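Local structure of glycerophosphoryl diester phosphodiesterase (Agrobacterium tumefaciens str. C58, 3KS6) at residues 10-14 and 15-19; 24-27 and 28-31; 238-241 and 242-245. The protein belongs to the glycerophosphoryl diester phosphodiesterase family, whose members fold as TIM barrels, and carries a bound magnesium ion. All blocks are in the same frame, centred on the assembly; numbering follows the deposited sequence.

All three contacts are local, each formed within one continuous stretch of chain. Contact 1 and contact 2 are partly buried, whereas contact 3 lies at the surface, its centre about 21 Å from that of the chain. Contacts 1 and 2 sit along helices 12-15 and 20-27 and touch: the ring of Phe15 packs on Ala25 and Met29, and Thr26 approaches Gly10. Contact 2 in turn meets contact 3, where Ile238 of helix 234-249 packs on Met29 and Leu31. Contact 1 relies on glycines and capping groups, with the Asp17 side chain about 8 Å from the magnesium ion; contact 2 on small and apolar side chains; contact 3 on a stacked arginine pair and two bridging waters.

Contact 1 of 3, residues 10-14 and 15-19; sequences GGTLE and FGDST
Phe15 N bonds to Gly11 O at 3.0 Å, and Gly16 N bonds to Thr12 O at 2.9 Å. These i+4 bonds tie up the short helix 12-15, and Glu14 N is a second donor to Gly11 O. Glycine suits both ends: Gly11 at the N-cap and Gly16 just past the helix have positive phi, where a CB would jam against the preceding carbonyl O.

Among the packing contacts, Glu14 CB lies over one face of the Phe15 ring, 3.6 Å from its centroid, in a CH-pi contact. Phe15 CG is anti to its carbonyl carbon (chi1 -50°), which sets the ring alongside Glu14 and brings its edge to Gly10 O. The Glu14 carboxylate bonds onward to Thr235. Thr12 CG2 rests 3.9 Å from Asp17 CB, while Thr12 OG1 is held by Asp232.

Of the polar side chains, Thr19 OG1 donates to Phe15 O at 2.8 Å and also caps Gly22 N of the next helix. Asp17 OD1 accepts from Ser18 OG, while OD2 forms a salt bridge with Arg9. With the Asp17 side chain about 8 Å from the magnesium ion, this is a beta-alpha loop of a TIM barrel, beside its metal site.

Contact 2 of 3, residues 24-27 and 28-31; sequences TATA and AMAL
Met29 folds back against Ala25 and Thr26 where helix 20-27 gives way to the loop leading to strand 33-40, an alpha-to-beta connection of the TIM barrel. Two i+3 backbone bonds bind the two segments. Ala28 N reaches Ala25 O at 3.1 Å and Met29 N reaches Thr26 O at 3.0 Å.

The side chains follow the backbone. Met29, modelled as selenomethionine, has CG anti to its carbonyl carbon (chi1 -69°); the extended chain beyond CG then carries CE back along Ala25. Met29 CG is 3.5 Å from Ala25 O. At the far end of the chain, Met29 CE comes to 3.9 Å from Ala25 CB. Alanine suits this place because its small methyl lets the long flexible chain lie close to the helix backbone. Leu31 CD1 meets Thr26 CG2 at 4.0 Å, the two side chains crossing at about a right angle.

Further out, the same groups join neighbouring elements. Thr26 turns CG2 to Leu31, while OG1, beside its own backbone N, bonds to Ser7 OG and to Gly22 O one turn earlier, which satisfies a buried hydroxyl. Met29 and Leu31 both rest on Pro234 and Ile238 of helix 234-249, and Met29 and Ala25 also pack on Phe15.

Ala30 makes the bend between Met29 and Leu31 as the centre of an inverse gamma turn, with a weak bond from Leu31 N to Met29 O. Water 1 bridges the carbonyls of the residues on either side of Ala28, donating to Ala27 O at 2.9 Å and to Met29 O at 2.8 Å.

Contact 3 of 3, residues 238-241 and 242-245; sequences IALR and TEHR
Helix 234-249, the C-terminal helix of the chain, carries an arginine pair one turn apart: the guanidinium of Arg241 lies flat on that of Arg245. Their planes are 9° apart with centres 4.0 Å from each other, and Arg245 NH2 sits over one face of Arg241 at 3.4 Å from NE. The two chains run side by side in the same direction. Arg245 is extended from CG to NE, whereas Arg241 bends at chi3 (65°), and this turn lays its flat end along its partner. Stacked by its face, Arg241 keeps its N-H groups for acceptors: NH1 makes a salt bridge to Glu32 and a hydrogen bond to Thr3 O. The carboxylate of Glu32 probably offsets part of the like charge.

Water 2 lies in the plane of the Arg241 guanidinium at its edge, accepting from NE at 3.0 Å, and it also donates to Ile238 O and bonds to Thr242 OG1. A second water joins Leu240 O to Glu243 OE1, 2.6 Å from the latter. Thr242 and Glu243 are exposed on different flanks of the helix, and on each a water ties the side chain to a backbone carbonyl one turn or so back.

Under these side chains runs the regular i+4 ladder, from Thr242 N to Ile238 O at 3.0 Å through to Arg245 N to Arg241 O at 2.9 Å. Leu240 and His244 pack on the neighbouring helix 215-224, His244 NE2 bonding to Asp223; on another flank Ile238 touches Ile5 of strand 4-8. Strand 228-231 pairs with strand 4-8 to close the barrel, and the helix that follows packs on the outside of it, as in the alpha/beta units of a TIM barrel.

Contact 1 of 3, residues 10-14 and 15-19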
loop_
_atom_site.group_PDB
_atom_site.type_symbol
_atom_site.label_atom_id
_atom_site.label_comp_id
_atom_site.label_asym_id
_atom_site.label_seq_id
_atom_site.Cartn_x
_atom_site.Cartn_y
_atom_site.Cartn_z
ATOM N N GLY A 10 -7.530 2.072 3.011
ATOM C CA GLY A 10 -8.964 2.164 2.897
ATOM C C GLY A 10 -9.495 3.588 2.880
ATOM O O GLY A 10 -10.690 3.759 2.848
ATOM N N GLY A 11 -8.594 4.590 2.952
ATOM C CA GLY A 11 -8.943 6.025 2.871
ATOM C C GLY A 11 -8.893 6.665 4.254
ATOM O O GLY A 11 -9.917 7.142 4.768
ATOM N N THR A 12 -7.688 6.719 4.823
ATOM C CA THR A 12 -7.466 7.103 6.222
ATOM C C THR A 12 -8.194 8.369 6.663
ATOM O O THR A 12 -8.816 8.398 7.705
ATOM C CB THR A 12 -5.943 7.302 6.489
ATOM O OG1 THR A 12 -5.233 6.173 5.954
ATOM C CG2 THR A 12 -5.608 7.433 7.973
ATOM N N LEU A 13 -8.079 9.411 5.871
ATOM C CA LEU A 13 -8.560 10.710 6.281
ATOM C C LEU A 13 -10.049 10.870 6.046
ATOM O O LEU A 13 -10.587 11.897 6.413
ATOM C CB LEU A 13 -7.782 11.808 5.584
ATOM C CG LEU A 13 -6.360 12.064 6.087
ATOM C CD1 LEU A 13 -5.730 13.198 5.297
ATOM C CD2 LEU A 13 -6.380 12.411 7.571
ATOM N N GLU A 14 -10.691 9.880 5.412
ATOM C CA GLU A 14 -12.149 9.873 5.244
ATOM C C GLU A 14 -12.827 8.948 6.277
ATOM O O GLU A 14 -13.897 9.272 6.825
ATOM C CB GLU A 14 -12.536 9.412 3.828
ATOM C CG GLU A 14 -12.074 10.371 2.735
ATOM C CD GLU A 14 -12.439 9.968 1.318
ATOM O OE1 GLU A 14 -13.405 9.214 1.111
ATOM O OE2 GLU A 14 -11.754 10.465 0.392
ATOM N N PHE A 15 -12.213 7.794 6.550
ATOM C CA PHE A 15 -12.864 6.732 7.325
ATOM C C PHE A 15 -12.085 6.151 8.497
ATOM O O PHE A 15 -12.539 5.150 9.104
ATOM C CB PHE A 15 -13.167 5.565 6.393
ATOM C CG PHE A 15 -13.860 5.971 5.139
ATOM C CD1 PHE A 15 -15.152 6.419 5.172
ATOM C CD2 PHE A 15 -13.212 5.889 3.924
ATOM C CE1 PHE A 15 -15.793 6.815 4.006
ATOM C CE2 PHE A 15 -13.857 6.257 2.753
ATOM C CZ PHE A 15 -15.139 6.725 2.799
ATOM N N GLY A 16 -10.924 6.727 8.797
ATOM C CA GLY A 16 -10.070 6.174 9.816
ATOM C C GLY A 16 -9.081 5.233 9.188
ATOM O O GLY A 16 -9.227 4.826 8.031
ATOM N N ASP A 17 -8.088 4.854 9.981
ATOM C CA ASP A 17 -6.975 4.065 9.498
ATOM C C ASP A 17 -7.292 2.567 9.477
ATOM O O ASP A 17 -7.468 1.938 10.520
ATOM C CB ASP A 17 -5.779 4.364 10.393
ATOM C CG ASP A 17 -4.463 3.776 9.874
ATOM O OD1 ASP A 17 -4.430 2.628 9.383
ATOM O OD2 ASP A 17 -3.448 4.492 10.007
ATOM N N SER A 18 -7.367 1.992 8.280
ATOM C CA SER A 18 -7.538 0.538 8.115
ATOM C C SER A 18 -8.801 0.005 8.779
ATOM O O SER A 18 -8.802 -1.067 9.431
ATOM C CB SER A 18 -6.288 -0.228 8.627
ATOM O OG SER A 18 -5.116 0.285 8.045
ATOM N N THR A 19 -9.905 0.721 8.584
ATOM C CA THR A 19 -11.152 0.359 9.249
ATOM C C THR A 19 -12.053 -0.425 8.321
ATOM O O THR A 19 -12.002 -0.221 7.090
ATOM C CB THR A 19 -11.972 1.614 9.678
ATOM O OG1 THR A 19 -12.224 2.430 8.528
ATOM C CG2 THR A 19 -11.244 2.439 10.811
#

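Contact 2 of 3, residues 24-27 and 28-31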
loop_
_atom_site.group_PDB
_atom_site.type_symbol
_atom_site.label_atom_id
_atom_site.label_comp_id
_atom_site.label_asym_id
_atom_site.label_seq_id
_atom_site.Cartn_x
_atom_site.Cartn_y
_atom_site.Cartn_z
ATOM N N THR A 24 -14.706 -1.066 3.148
ATOM C CA THR A 24 -16.016 -1.363 2.569
ATOM C C THR A 24 -16.369 -0.269 1.580
ATOM O O THR A 24 -16.749 -0.561 0.440
ATOM C CB THR A 24 -17.103 -1.527 3.695
ATOM O OG1 THR A 24 -16.732 -2.617 4.545
ATOM C CG2 THR A 24 -18.487 -1.858 3.114
ATOM N N ALA A 25 -16.184 0.982 1.982
ATOM C CA ALA A 25 -16.512 2.111 1.133
ATOM C C ALA A 25 -15.598 2.093 -0.084
ATOM O O ALA A 25 -16.048 2.281 -1.212
ATOM C CB ALA A 25 -16.396 3.458 1.905
ATOM N N THR A 26 -14.316 1.816 0.130
ATOM C CA THR A 26 -13.362 1.761 -0.985
ATOM C C THR A 26 -13.720 0.705 -2.052
ATOM O O THR A 26 -13.589 0.960 -3.261
ATOM C CB THR A 26 -11.936 1.489 -0.456
ATOM O OG1 THR A 26 -11.462 2.665 0.242
ATOM C CG2 THR A 26 -10.993 1.205 -1.619
ATOM N N ALA A 27 -14.193 -0.460 -1.602
ATOM C CA ALA A 27 -14.570 -1.566 -2.499
ATOM C C ALA A 27 -15.636 -1.161 -3.500
ATOM O O ALA A 27 -15.707 -1.744 -4.599
ATOM C CB ALA A 27 -15.044 -2.766 -1.712
ATOM N N ALA A 28 -16.440 -0.174 -3.127
ATOM C CA ALA A 28 -17.540 0.356 -3.979
ATOM C C ALA A 28 -17.200 1.589 -4.821
ATOM O O ALA A 28 -18.052 2.082 -5.588
ATOM C CB ALA A 28 -18.740 0.671 -3.072
HETATM N N MSE A 29 -15.971 2.104 -4.714
HETATM C CA MSE A 29 -15.574 3.319 -5.453
HETATM C C MSE A 29 -15.000 3.050 -6.820
HETATM O O MSE A 29 -14.492 1.962 -7.087
HETATM C CB MSE A 29 -14.555 4.135 -4.662
HETATM C CG MSE A 29 -15.147 4.752 -3.450
HETATM SE SE MSE A 29 -13.725 5.780 -2.520
HETATM C CE MSE A 29 -14.516 5.543 -0.846
ATOM N N ALA A 30 -15.069 4.061 -7.682
ATOM C CA ALA A 30 -14.563 3.973 -9.026
ATOM C C ALA A 30 -13.079 4.299 -9.037
ATOM O O ALA A 30 -12.668 5.304 -9.617
ATOM C CB ALA A 30 -15.325 4.952 -9.937
ATOM N N LEU A 31 -12.299 3.438 -8.379
ATOM C CA LEU A 31 -10.843 3.524 -8.334
ATOM C C LEU A 31 -10.348 2.105 -8.537
ATOM O O LEU A 31 -11.142 1.171 -8.609
ATOM C CB LEU A 31 -10.313 4.206 -7.050
ATOM C CG LEU A 31 -10.875 3.768 -5.691
ATOM C CD1 LEU A 31 -10.672 2.272 -5.418
ATOM C CD2 LEU A 31 -10.308 4.654 -4.556
HETATM O O HOH W 1 -16.123 -0.358 -7.094
#

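Contact 3 of 3, residues 238-241 and 242-245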
loop_
_atom_site.group_PDB
_atom_site.type_symbol
_atom_site.label_atom_id
_atom_site.label_comp_id
_atom_site.label_asym_id
_atom_site.label_seq_id
_atom_site.Cartn_x
_atom_site.Cartn_y
_atom_site.Cartn_z
ATOM N N ILE A 238 -10.645 10.736 -6.890
ATOM C CA ILE A 238 -11.530 10.319 -8.001
ATOM C C ILE A 238 -12.102 11.541 -8.688
ATOM O O ILE A 238 -12.101 11.623 -9.923
ATOM C CB ILE A 238 -12.626 9.381 -7.522
ATOM C CG1 ILE A 238 -11.985 8.018 -7.188
ATOM C CG2 ILE A 238 -13.736 9.192 -8.607
ATOM C CD1 ILE A 238 -12.865 7.022 -6.441
ATOM N N ALA A 239 -12.590 12.489 -7.901
ATOM C CA ALA A 239 -13.171 13.756 -8.422
ATOM C C ALA A 239 -12.172 14.561 -9.231
ATOM O O ALA A 239 -12.468 15.025 -10.344
ATOM C CB ALA A 239 -13.685 14.613 -7.281
ATOM N N LEU A 240 -10.986 14.756 -8.666
ATOM C CA LEU A 240 -9.937 15.489 -9.369
ATOM C C LEU A 240 -9.509 14.791 -10.646
ATOM O O LEU A 240 -9.236 15.459 -11.658
ATOM C CB LEU A 240 -8.723 15.681 -8.446
ATOM C CG LEU A 240 -8.862 16.727 -7.360
ATOM C CD1 LEU A 240 -7.659 16.749 -6.440
ATOM C CD2 LEU A 240 -9.047 18.096 -8.048
ATOM N N ARG A 241 -9.451 13.451 -10.630
ATOM C CA ARG A 241 -9.031 12.743 -11.838
ATOM C C ARG A 241 -10.100 12.892 -12.940
ATOM O O ARG A 241 -9.769 13.148 -14.088
ATOM C CB ARG A 241 -8.745 11.259 -11.545
ATOM C CG ARG A 241 -8.267 10.512 -12.749
ATOM C CD ARG A 241 -7.878 9.087 -12.468
ATOM N NE ARG A 241 -9.021 8.283 -12.044
ATOM C CZ ARG A 241 -8.952 6.988 -11.749
ATOM N NH1 ARG A 241 -7.806 6.340 -11.834
ATOM N NH2 ARG A 241 -10.022 6.340 -11.342
ATOM N N THR A 242 -11.367 12.758 -12.575
ATOM C CA THR A 242 -12.459 12.937 -13.535
ATOM C C THR A 242 -12.391 14.314 -14.232
ATOM O O THR A 242 -12.470 14.423 -15.458
ATOM C CB THR A 242 -13.806 12.693 -12.871
ATOM O OG1 THR A 242 -13.904 11.304 -12.556
ATOM C CG2 THR A 242 -14.958 13.113 -13.791
ATOM N N GLU A 243 -12.197 15.342 -13.429
ATOM C CA GLU A 243 -12.017 16.709 -13.886
ATOM C C GLU A 243 -10.776 16.831 -14.780
ATOM O O GLU A 243 -10.833 17.438 -15.872
ATOM C CB GLU A 243 -11.942 17.569 -12.619
ATOM C CG GLU A 243 -11.664 19.041 -12.725
ATOM C CD GLU A 243 -11.417 19.622 -11.314
ATOM O OE1 GLU A 243 -10.282 20.083 -11.060
ATOM O OE2 GLU A 243 -12.336 19.546 -10.455
ATOM N N HIS A 244 -9.670 16.194 -14.371
ATOM C CA HIS A 244 -8.404 16.196 -15.146
ATOM C C HIS A 244 -8.595 15.574 -16.556
ATOM O O HIS A 244 -8.054 16.058 -17.561
ATOM C CB HIS A 244 -7.315 15.424 -14.374
ATOM C CG HIS A 244 -5.912 15.768 -14.789
ATOM N ND1 HIS A 244 -5.272 15.146 -15.840
ATOM C CD2 HIS A 244 -5.027 16.664 -14.286
ATOM C CE1 HIS A 244 -4.060 15.657 -15.980
ATOM N NE2 HIS A 244 -3.886 16.583 -15.050
ATOM N N ARG A 245 -9.328 14.463 -16.590
ATOM C CA ARG A 245 -9.624 13.751 -17.802
ATOM C C ARG A 245 -10.455 14.627 -18.772
ATOM O O ARG A 245 -10.199 14.608 -19.970
ATOM C CB ARG A 245 -10.368 12.467 -17.499
ATOM C CG ARG A 245 -9.487 11.381 -16.926
ATOM C CD ARG A 245 -10.301 10.283 -16.381
ATOM N NE ARG A 245 -9.480 9.145 -15.992
ATOM C CZ ARG A 245 -9.979 8.016 -15.497
ATOM N NH1 ARG A 245 -11.287 7.885 -15.268
ATOM N NH2 ARG A 245 -9.165 7.020 -15.206
HETATM O O HOH W 2 -11.821 9.301 -11.726
HETATM O O HOH W 3 -8.581 18.237 -11.717
#